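PDB 6EOA: phosphopantothenoylcysteine decarboxylase from Cryptococcus neoformans, which binds flavin mononucleotide and probably decarboxylates phosphopantothenoylcysteine to 4'-phosphopantetheine on the way to coenzyme A. Local coordinates for residues D81-V86 with G95-H100; A50-G55 with T220-I225. All coordinates share one frame; numbering follows the deposited sequence.

Overall arrangement
Both interactions flank the parallel sheet of an alpha/beta fold with Rossmann-like strand order 3-2-1-4-5-6, their centres about 17 Å apart. Interaction 2 joins helix 50-59, which follows the first strand, to the start of the last modelled helix, 222-237, bringing together parts near the two ends of the modelled chain. Interaction 1 is nested within that span: it ties helix 79-89 to the loop leading to edge strand 105-106. Helix 50-59 also packs directly against helix 79-89, Ser85 OG probably hydrogen-bonding to Pro51 O and Val82 touching Val54, so the two contacts are joined through neighbouring helices. The annotated FMN residues lie away from interaction 1.

Interaction 1: residues D81-V86 with G95-H100; sequences DVDNSV and GQTGEH
Asp83, on helix 79-89, and His100, in the irregular loop that follows, bring their CA atoms to 6.0 Å, the closest CA pair of the two segments. Their side chains meet in a histidine-carboxylate hydrogen bond. His100 ND1 donates to Asp83 OD2 at 2.7 Å, arriving on the syn lone pair of that oxygen. The bond is bent, with an angle of 146° at the hydrogen; the carboxylate oxygen sits somewhat out of the imidazole plane, and the two flat groups are turned 47° against each other. With CG anti to its own carbonyl carbon (chi1 -74°), Asp83 projects from the helix flank to the loop. A short aspartate suits this place: one oxygen meets the histidine N-H at close range, while OD1 takes the amide of Gln79, one turn earlier.

The contact belongs to the beta-alpha-beta connection between strands 63-69 and 105-106, where the chain, having left the helix, folds back along it. The turn contains a cis peptide before Gly98; glycine tolerates the positive phi there, and a CB would run into Thr97 OG1. That hydroxyl oxygen accepts from Glu99 N at 2.6 Å, an ST turn. The same loop lays Gly98 O over the centre of one imidazole face, 3.4 Å above its plane.

Thr97 O lies 2.8 Å from Asp83 OD2, two acceptors without a bond between them, and Glu80 OE2 is close as well. Such crowding may shift the ionisation of this cluster, towards a charged His100 or a protonated carboxylate. Thr97 also contributes its CG2 methyl, 3.8 Å from Asp83 OD2.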
ATOM      1  N   ASP A  81      27.581  -5.986  -3.374  1.00 67.39           N
ATOM      2  CA  ASP A  81      27.386  -7.396  -3.696  1.00 64.87           C
ATOM      3  C   ASP A  81      27.343  -7.558  -5.210  1.00 62.69           C
ATOM      4  O   ASP A  81      27.973  -8.456  -5.768  1.00 61.27           O
ATOM      5  CB  ASP A  81      26.098  -7.939  -3.064  1.00 63.39           C
ATOM      6  CG  ASP A  81      26.187  -8.053  -1.551  1.00 65.35           C
ATOM      7  OD1 ASP A  81      27.307  -8.223  -1.026  1.00 65.09           O
ATOM      8  OD2 ASP A  81      25.133  -7.965  -0.887  1.00 66.91           O
ATOM      9  N   VAL A  82      26.593  -6.676  -5.866  1.00 62.23           N
ATOM     10  CA  VAL A  82      26.503  -6.670  -7.323  1.00 60.55           C
ATOM     11  C   VAL A  82      27.873  -6.409  -7.952  1.00 61.38           C
ATOM     12  O   VAL A  82      28.293  -7.125  -8.862  1.00 62.58           O
ATOM     13  CB  VAL A  82      25.502  -5.609  -7.823  1.00 59.16           C
ATOM     14  CG1 VAL A  82      25.582  -5.472  -9.336  1.00 58.13           C
ATOM     15  CG2 VAL A  82      24.087  -5.960  -7.386  1.00 56.30           C
ATOM     16  N   ASP A  83      28.566  -5.389  -7.455  1.00 61.27           N
ATOM     17  CA  ASP A  83      29.896  -5.046  -7.952  1.00 65.70           C
ATOM     18  C   ASP A  83      30.889  -6.192  -7.769  1.00 65.17           C
ATOM     19  O   ASP A  83      31.645  -6.517  -8.690  1.00 64.69           O
ATOM     20  CB  ASP A  83      30.416  -3.788  -7.259  1.00 69.54           C
ATOM     21  CG  ASP A  83      29.735  -2.525  -7.758  1.00 71.73           C
ATOM     22  OD1 ASP A  83      28.691  -2.636  -8.439  1.00 69.76           O
ATOM     23  OD2 ASP A  83      30.243  -1.419  -7.470  1.00 72.21           O
ATOM     24  N   ASN A  84      30.890  -6.800  -6.584  1.00 64.89           N
ATOM     25  CA  ASN A  84      31.716  -7.982  -6.332  1.00 67.67           C
ATOM     26  C   ASN A  84      31.368  -9.095  -7.311  1.00 65.75           C
ATOM     27  O   ASN A  84      32.242  -9.807  -7.803  1.00 66.15           O
ATOM     28  CB  ASN A  84      31.532  -8.486  -4.898  1.00 70.26           C
ATOM     29  CG  ASN A  84      32.277  -7.648  -3.880  1.00 74.34           C
ATOM     30  OD1 ASN A  84      33.162  -6.868  -4.227  1.00 79.10           O
ATOM     31  ND2 ASN A  84      31.924  -7.813  -2.609  1.00 74.48           N
ATOM     32  N   SER A  85      30.076  -9.222  -7.595  1.00 62.33           N
ATOM     33  CA  SER A  85      29.578 -10.278  -8.462  1.00 66.16           C
ATOM     34  C   SER A  85      29.955 -10.034  -9.924  1.00 66.46           C
ATOM     35  O   SER A  85      30.194 -10.980 -10.679  1.00 68.50           O
ATOM     36  CB  SER A  85      28.062 -10.403  -8.312  1.00 70.05           C
ATOM     37  OG  SER A  85      27.570 -11.550  -8.975  1.00 77.33           O
ATOM     38  N   VAL A  86      30.013  -8.764 -10.317  1.00 64.25           N
ATOM     39  CA  VAL A  86      30.436  -8.408 -11.667  1.00 62.96           C
ATOM     40  C   VAL A  86      31.922  -8.719 -11.861  1.00 67.69           C
ATOM     41  O   VAL A  86      32.315  -9.328 -12.861  1.00 72.13           O
ATOM     42  CB  VAL A  86      30.168  -6.918 -11.969  1.00 60.85           C
ATOM     43  CG1 VAL A  86      30.853  -6.501 -13.256  1.00 62.55           C
ATOM     44  CG2 VAL A  86      28.667  -6.654 -12.045  1.00 57.82           C
ATOM     45  N   GLY A  95      38.644  -4.552  -5.812  1.00 97.96           N
ATOM     46  CA  GLY A  95      38.926  -3.132  -5.827  1.00 95.20           C
ATOM     47  C   GLY A  95      37.576  -2.476  -5.657  1.00 90.64           C
ATOM     48  O   GLY A  95      36.614  -3.154  -5.303  1.00 87.80           O
ATOM     49  N   GLN A  96      37.470  -1.179  -5.906  1.00 91.44           N
ATOM     50  CA  GLN A  96      36.171  -0.548  -5.745  1.00 92.39           C
ATOM     51  C   GLN A  96      35.842   0.521  -6.770  1.00 92.27           C
ATOM     52  O   GLN A  96      36.705   1.248  -7.264  1.00 94.68           O
ATOM     53  CB  GLN A  96      36.042   0.022  -4.328  1.00 96.93           C
ATOM     54  CG  GLN A  96      35.091  -0.795  -3.458  1.00100.14           C
ATOM     55  CD  GLN A  96      35.655  -1.124  -2.090  1.00106.33           C
ATOM     56  OE1 GLN A  96      36.561  -0.448  -1.596  1.00108.94           O
ATOM     57  NE2 GLN A  96      35.129  -2.180  -1.475  1.00106.73           N
ATOM     58  N   THR A  97      34.549   0.575  -7.069  1.00 91.04           N
ATOM     59  CA  THR A  97      33.937   1.529  -7.977  1.00 92.99           C
ATOM     60  C   THR A  97      32.503   1.680  -7.443  1.00 93.30           C
ATOM     61  O   THR A  97      31.953   0.725  -6.895  1.00 93.87           O
ATOM     62  CB  THR A  97      33.993   1.030  -9.451  1.00 83.81           C
ATOM     63  OG1 THR A  97      33.654   2.090 -10.355  1.00 85.31           O
ATOM     64  CG2 THR A  97      33.068  -0.162  -9.674  1.00 81.23           C
ATOM     65  N   GLY A  98      31.890   2.856  -7.553  1.00 94.25           N
ATOM     66  CA  GLY A  98      32.401   3.980  -8.305  1.00 93.02           C
ATOM     67  C   GLY A  98      31.262   4.069  -9.301  1.00 89.71           C
ATOM     68  O   GLY A  98      30.156   4.497  -8.960  1.00 88.32           O
ATOM     69  N   GLU A  99      31.524   3.624 -10.526  1.00 87.06           N
ATOM     70  CA  GLU A  99      30.552   3.741 -11.604  1.00 83.32           C
ATOM     71  C   GLU A  99      29.770   2.439 -11.763  1.00 80.95           C
ATOM     72  O   GLU A  99      28.783   2.390 -12.495  1.00 79.97           O
ATOM     73  CB  GLU A  99      31.237   4.123 -12.917  1.00 83.82           C
ATOM     74  CG  GLU A  99      32.043   5.414 -12.830  1.00 87.12           C
ATOM     75  CD  GLU A  99      31.263   6.558 -12.195  1.00 87.68           C
ATOM     76  OE1 GLU A  99      31.836   7.263 -11.338  1.00 90.97           O
ATOM     77  OE2 GLU A  99      30.084   6.760 -12.556  1.00 85.33           O
ATOM     78  N   HIS A 100      30.225   1.395 -11.070  1.00 80.07           N
ATOM     79  CA  HIS A 100      29.530   0.105 -10.990  1.00 74.00           C
ATOM     80  C   HIS A 100      29.394  -0.607 -12.346  1.00 70.17           C
ATOM     81  O   HIS A 100      28.455  -1.376 -12.555  1.00 68.35           O
ATOM     82  CB  HIS A 100      28.144   0.285 -10.355  1.00 71.84           C
ATOM     83  CG  HIS A 100      28.153   1.104  -9.100  1.00 73.53           C
ATOM     84  ND1 HIS A 100      29.044   0.885  -8.071  1.00 72.93           N
ATOM     85  CD2 HIS A 100      27.372   2.139  -8.705  1.00 73.44           C
ATOM     86  CE1 HIS A 100      28.816   1.752  -7.100  1.00 72.56           C
ATOM     87  NE2 HIS A 100      27.806   2.523  -7.459  1.00 72.27           N
TER

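Interaction 2: residues A50-G55 with T220-I225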
ATOM      1  N   ALA A  50      20.202 -12.155  -6.894  1.00 58.83           N
ATOM      2  CA  ALA A  50      20.150 -11.034  -7.837  1.00 55.38           C
ATOM      3  C   ALA A  50      21.545 -10.601  -8.323  1.00 57.40           C
ATOM      4  O   ALA A  50      21.718 -10.336  -9.515  1.00 60.56           O
ATOM      5  CB  ALA A  50      19.408  -9.846  -7.220  1.00 51.88           C
ATOM      6  N   PRO A  51      22.546 -10.527  -7.416  1.00 55.11           N
ATOM      7  CA  PRO A  51      23.893 -10.219  -7.915  1.00 57.28           C
ATOM      8  C   PRO A  51      24.458 -11.256  -8.895  1.00 60.40           C
ATOM      9  O   PRO A  51      25.199 -10.875  -9.802  1.00 61.26           O
ATOM     10  CB  PRO A  51      24.735 -10.179  -6.638  1.00 57.50           C
ATOM     11  CG  PRO A  51      23.775  -9.785  -5.582  1.00 55.94           C
ATOM     12  CD  PRO A  51      22.508 -10.492  -5.940  1.00 55.00           C
ATOM     13  N   ASP A  52      24.121 -12.532  -8.721  1.00 61.61           N
ATOM     14  CA  ASP A  52      24.587 -13.573  -9.638  1.00 66.60           C
ATOM     15  C   ASP A  52      23.977 -13.403 -11.029  1.00 66.86           C
ATOM     16  O   ASP A  52      24.633 -13.650 -12.044  1.00 69.85           O
ATOM     17  CB  ASP A  52      24.257 -14.960  -9.088  1.00 72.10           C
ATOM     18  CG  ASP A  52      24.977 -15.256  -7.791  1.00 80.35           C
ATOM     19  OD1 ASP A  52      26.174 -15.608  -7.843  1.00 82.86           O
ATOM     20  OD2 ASP A  52      24.347 -15.129  -6.718  1.00 85.25           O
ATOM     21  N   ILE A  53      22.715 -12.989 -11.066  1.00 65.14           N
ATOM     22  CA  ILE A  53      22.021 -12.738 -12.322  1.00 63.60           C
ATOM     23  C   ILE A  53      22.648 -11.555 -13.054  1.00 62.60           C
ATOM     24  O   ILE A  53      22.953 -11.639 -14.245  1.00 65.53           O
ATOM     25  CB  ILE A  53      20.520 -12.466 -12.087  1.00 62.85           C
ATOM     26  CG1 ILE A  53      19.815 -13.735 -11.600  1.00 67.14           C
ATOM     27  CG2 ILE A  53      19.864 -11.960 -13.353  1.00 61.20           C
ATOM     28  CD1 ILE A  53      18.365 -13.522 -11.204  1.00 66.08           C
ATOM     29  N   VAL A  54      22.848 -10.459 -12.328  1.00 60.69           N
ATOM     30  CA  VAL A  54      23.436  -9.255 -12.899  1.00 60.44           C
ATOM     31  C   VAL A  54      24.836  -9.536 -13.438  1.00 63.97           C
ATOM     32  O   VAL A  54      25.186  -9.102 -14.537  1.00 64.99           O
ATOM     33  CB  VAL A  54      23.500  -8.117 -11.864  1.00 61.43           C
ATOM     34  CG1 VAL A  54      24.207  -6.900 -12.444  1.00 62.29           C
ATOM     35  CG2 VAL A  54      22.100  -7.753 -11.395  1.00 58.06           C
ATOM     36  N   GLY A  55      25.622 -10.280 -12.666  1.00 63.05           N
ATOM     37  CA  GLY A  55      26.962 -10.650 -13.078  1.00 65.46           C
ATOM     38  C   GLY A  55      26.950 -11.442 -14.367  1.00 68.31           C
ATOM     39  O   GLY A  55      27.804 -11.244 -15.232  1.00 69.48           O
ATOM     40  N   THR A 220      12.463 -20.000  -9.685  1.00 65.80           N
ATOM     41  CA  THR A 220      13.186 -20.633 -10.775  1.00 69.57           C
ATOM     42  C   THR A 220      14.667 -20.358 -10.572  1.00 67.83           C
ATOM     43  O   THR A 220      15.046 -19.226 -10.261  1.00 63.22           O
ATOM     44  CB  THR A 220      12.735 -20.097 -12.140  1.00 70.20           C
ATOM     45  OG1 THR A 220      11.307 -20.179 -12.245  1.00 67.22           O
ATOM     46  CG2 THR A 220      13.387 -20.879 -13.271  1.00 74.97           C
ATOM     47  N   ASP A 221      15.498 -21.388 -10.713  1.00 67.55           N
ATOM     48  CA  ASP A 221      16.930 -21.234 -10.480  1.00 70.56           C
ATOM     49  C   ASP A 221      17.484 -20.084 -11.318  1.00 67.94           C
ATOM     50  O   ASP A 221      17.132 -19.937 -12.487  1.00 68.03           O
ATOM     51  CB  ASP A 221      17.677 -22.531 -10.787  1.00 76.34           C
ATOM     52  CG  ASP A 221      19.124 -22.479 -10.342  1.00 80.53           C
ATOM     53  OD1 ASP A 221      19.386 -22.704  -9.141  1.00 85.00           O
ATOM     54  OD2 ASP A 221      19.997 -22.209 -11.193  1.00 77.63           O
ATOM     55  N   TRP A 222      18.331 -19.260 -10.707  1.00 64.07           N
ATOM     56  CA  TRP A 222      18.783 -18.029 -11.344  1.00 66.17           C
ATOM     57  C   TRP A 222      19.509 -18.290 -12.663  1.00 68.66           C
ATOM     58  O   TRP A 222      19.462 -17.466 -13.578  1.00 67.39           O
ATOM     59  CB  TRP A 222      19.677 -17.229 -10.393  1.00 68.44           C
ATOM     60  CG  TRP A 222      21.019 -17.844 -10.118  1.00 72.88           C
ATOM     61  CD1 TRP A 222      21.341 -18.692  -9.099  1.00 74.41           C
ATOM     62  CD2 TRP A 222      22.224 -17.639 -10.866  1.00 72.88           C
ATOM     63  NE1 TRP A 222      22.670 -19.034  -9.170  1.00 76.83           N
ATOM     64  CE2 TRP A 222      23.234 -18.403 -10.246  1.00 74.80           C
ATOM     65  CE3 TRP A 222      22.545 -16.888 -12.000  1.00 71.80           C
ATOM     66  CZ2 TRP A 222      24.543 -18.438 -10.724  1.00 75.63           C
ATOM     67  CZ3 TRP A 222      23.846 -16.924 -12.474  1.00 71.73           C
ATOM     68  CH2 TRP A 222      24.828 -17.694 -11.835  1.00 74.84           C
ATOM     69  N   ARG A 223      20.166 -19.439 -12.771  1.00 71.75           N
ATOM     70  CA  ARG A 223      20.832 -19.805 -14.017  1.00 78.14           C
ATOM     71  C   ARG A 223      19.798 -20.075 -15.103  1.00 77.52           C
ATOM     72  O   ARG A 223      20.017 -19.770 -16.275  1.00 77.11           O
ATOM     73  CB  ARG A 223      21.731 -21.025 -13.815  1.00 81.94           C
ATOM     74  CG  ARG A 223      22.865 -20.783 -12.841  1.00 85.49           C
ATOM     75  CD  ARG A 223      23.581 -22.073 -12.485  1.00 93.54           C
ATOM     76  NE  ARG A 223      24.144 -22.007 -11.140  1.00 98.96           N
ATOM     77  CZ  ARG A 223      23.530 -22.460 -10.051  1.00104.13           C
ATOM     78  NH1 ARG A 223      22.331 -23.023 -10.148  1.00104.74           N
ATOM     79  NH2 ARG A 223      24.116 -22.356  -8.864  1.00106.58           N
ATOM     80  N   ASP A 224      18.666 -20.646 -14.708  1.00 77.12           N
ATOM     81  CA  ASP A 224      17.579 -20.870 -15.646  1.00 77.23           C
ATOM     82  C   ASP A 224      16.993 -19.535 -16.082  1.00 74.24           C
ATOM     83  O   ASP A 224      16.681 -19.347 -17.256  1.00 74.30           O
ATOM     84  CB  ASP A 224      16.506 -21.766 -15.028  1.00 79.12           C
ATOM     85  CG  ASP A 224      17.009 -23.174 -14.762  1.00 82.22           C
ATOM     86  OD1 ASP A 224      17.956 -23.607 -15.454  1.00 85.54           O
ATOM     87  OD2 ASP A 224      16.461 -23.846 -13.862  1.00 82.04           O
ATOM     88  N   ILE A 225      16.867 -18.607 -15.136  1.00 71.56           N
ATOM     89  CA  ILE A 225      16.409 -17.252 -15.436  1.00 71.70           C
ATOM     90  C   ILE A 225      17.264 -16.593 -16.508  1.00 68.32           C
ATOM     91  O   ILE A 225      16.744 -16.011 -17.460  1.00 66.41           O
ATOM     92  CB  ILE A 225      16.433 -16.348 -14.189  1.00 72.35           C
ATOM     93  CG1 ILE A 225      15.690 -17.009 -13.032  1.00 74.45           C
ATOM     94  CG2 ILE A 225      15.826 -14.988 -14.507  1.00 72.53           C
ATOM     95  CD1 ILE A 225      14.232 -17.153 -13.291  1.00 74.92           C
TER
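Trp222 and Asp52 carry the aromatic part of this contact, in which the indole lies against Asp52 of helix 50-59, touching both its CB and its carbonyl oxygen. The methylene stands almost exactly over the six-membered ring, CB being 3.6 Å from its centroid and only 4° off the ring normal, a CH-pi contact. Asp52 O is 3.4 Å from Trp222 CZ3. Aspartate suits this partly exposed place because its CB methylene meets the ring face while the carboxylate is carried past it. Trp222 CG lies between the backbone N and the carbonyl carbon (chi1 70°), a position a residue in the first turn of a helix can adopt, and it swings the indole across to the other helix.

Apolar packing continues on Ile53, whose CA is nearest to that of Trp222. Its CG1 meets Trp222 CB at 3.7 Å, and CD1 approaches CG2 of Ile225 at 4.4 Å. Isoleucine suits the buried place: its branch is apolar, and its extended end (chi2 174°) reaches both Trp222 and Ile225.

No hydrogen bond crosses between the segments; the polar side-chain bonds within them are those of Asp221 and Arg223. Asp221 is the N-cap: its OD2 accepts from Arg223 N at 3.2 Å and also forms a salt bridge with Arg223 NH1. The arginine folds back over the indole, setting CG 3.5 Å above the face opposite Asp52 CB and one guanidinium face over Trp222 NE1, so the ring is sandwiched between two aliphatic segments.

The Ile53 side chain is about 14 Å from the bound FMN, so it does not touch the flavin. Helix 50-59 has Trp222 and helix 222-237 on one flank, Val54 turned to strands 35-41 and 63-69, and Pro51 against Asp81 of helix 79-89.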